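Local structure of uncharacterized metalloprotein (3GG7) at residues A[126-129]-A[130-133]. The protein binds manganese and is of unknown function, though its TatD-type family suggests a metal-dependent hydrolase that probably acts on ester bonds. Sequence-based numbering, arbitrary orientation.
Sequences RRAE and SEVL
E131 turns back toward A128 because CG lies anti to its own carbonyl carbon (chi1 -67°) and the chain bends at chi2. Its carboxylate end then rests on the backbone of A128, with OE1 3.3 Å from A128 CA. One water donates to both E131 OE1 (2.9 Å) and R127 O (2.7 Å), tying the side chain to the loop.

E129 is also bent at chi2 (86°) and reaches back along the chain. R127 N donates to E129 OE2 at 3.2 Å, meeting it from above the carboxylate plane rather than within it.

A128 is the N-cap residue. V132 N bonds to A128 O at 2.9 Å, nearly straight at both ends, and L133 N bonds to E129 O at 2.9 Å. These are the first i to i+4 bonds of the helix. V132 CG2 lies 3.4 Å from A128 O and L133 CG 3.3 Å from E129 O, beside the same carbonyls.

This is the loop-to-helix turn after strand 119-124 in the TIM-barrel-type fold, a short way along the chain from H124, a predicted metal ligand. Helix 129-138 starts here between two neighbours: A128 and E131 touch W99 of helix 99-115, while E129 and L133 touch helix 154-162, where S130 OG bonds to E156.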
loop_
_atom_site.group_PDB
_atom_site.type_symbol
_atom_site.label_atom_id
_atom_site.label_comp_id
_atom_site.label_asym_id
_atom_site.label_seq_id
_atom_site.Cartn_x
_atom_site.Cartn_y
_atom_site.Cartn_z
ATOM N N ARG A 126 10.397 -1.953 -3.503
ATOM C CA ARG A 126 11.055 -2.930 -4.371
ATOM C C ARG A 126 12.523 -2.595 -4.636
ATOM O O ARG A 126 12.871 -1.519 -5.147
ATOM C CB ARG A 126 10.338 -3.039 -5.699
ATOM C CG ARG A 126 10.911 -4.126 -6.569
ATOM C CD ARG A 126 10.425 -3.991 -7.993
ATOM N NE ARG A 126 10.711 -5.196 -8.756
ATOM C CZ ARG A 126 10.588 -5.299 -10.076
ATOM N NH1 ARG A 126 10.183 -4.264 -10.806
ATOM N NH2 ARG A 126 10.877 -6.452 -10.669
ATOM N N ARG A 127 13.387 -3.545 -4.267
ATOM C CA ARG A 127 14.835 -3.409 -4.469
ATOM C C ARG A 127 15.490 -2.235 -3.730
ATOM O O ARG A 127 16.598 -1.829 -4.062
ATOM C CB ARG A 127 15.168 -3.419 -5.977
ATOM C CG ARG A 127 14.737 -4.683 -6.681
ATOM C CD ARG A 127 14.725 -4.476 -8.163
ATOM N NE ARG A 127 14.596 -5.721 -8.912
ATOM C CZ ARG A 127 14.372 -5.786 -10.217
ATOM N NH1 ARG A 127 14.233 -4.675 -10.927
ATOM N NH2 ARG A 127 14.276 -6.974 -10.819
ATOM N N ALA A 128 14.810 -1.716 -2.714
ATOM C CA ALA A 128 15.240 -0.563 -1.949
ATOM C C ALA A 128 14.780 -0.660 -0.498
ATOM O O ALA A 128 14.578 0.333 0.168
ATOM C CB ALA A 128 14.709 0.711 -2.602
ATOM N N GLU A 129 14.657 -1.893 -0.007
ATOM C CA GLU A 129 14.070 -2.130 1.287
ATOM C C GLU A 129 14.911 -1.490 2.397
ATOM O O GLU A 129 14.362 -0.792 3.271
ATOM C CB GLU A 129 13.846 -3.636 1.498
ATOM C CG GLU A 129 12.868 -4.285 0.504
ATOM C CD GLU A 129 13.490 -4.758 -0.808
ATOM O OE1 GLU A 129 14.725 -4.592 -0.944
ATOM O OE2 GLU A 129 12.743 -5.280 -1.694
ATOM N N SER A 130 16.231 -1.715 2.367
ATOM C CA SER A 130 17.091 -1.128 3.387
ATOM C C SER A 130 17.057 0.399 3.375
ATOM O O SER A 130 17.072 1.032 4.428
ATOM C CB SER A 130 18.528 -1.637 3.219
ATOM O OG SER A 130 18.630 -2.964 3.719
ATOM N N GLU A 131 16.955 0.990 2.178
ATOM C CA GLU A 131 16.932 2.444 2.065
ATOM C C GLU A 131 15.603 2.998 2.560
ATOM O O GLU A 131 15.562 4.013 3.229
ATOM C CB GLU A 131 17.204 2.901 0.628
ATOM C CG GLU A 131 18.638 2.600 0.112
ATOM C CD GLU A 131 18.953 1.125 -0.058
ATOM O OE1 GLU A 131 18.110 0.364 -0.596
ATOM O OE2 GLU A 131 20.085 0.710 0.347
ATOM N N VAL A 132 14.517 2.305 2.240
ATOM C CA VAL A 132 13.202 2.700 2.778
ATOM C C VAL A 132 13.214 2.661 4.314
ATOM O O VAL A 132 12.769 3.595 4.973
ATOM C CB VAL A 132 12.052 1.860 2.182
ATOM C CG1 VAL A 132 10.760 2.032 3.008
ATOM C CG2 VAL A 132 11.825 2.274 0.709
ATOM N N LEU A 133 13.777 1.586 4.867
ATOM C CA LEU A 133 13.839 1.465 6.317
ATOM C C LEU A 133 14.714 2.543 6.948
ATOM O O LEU A 133 14.375 3.066 8.007
ATOM C CB LEU A 133 14.302 0.072 6.724
ATOM C CG LEU A 133 13.351 -1.072 6.356
ATOM C CD1 LEU A 133 13.871 -2.405 6.813
ATOM C CD2 LEU A 133 11.982 -0.823 6.937
HETATM O O HOH W 1 18.307 0.180 -3.516
#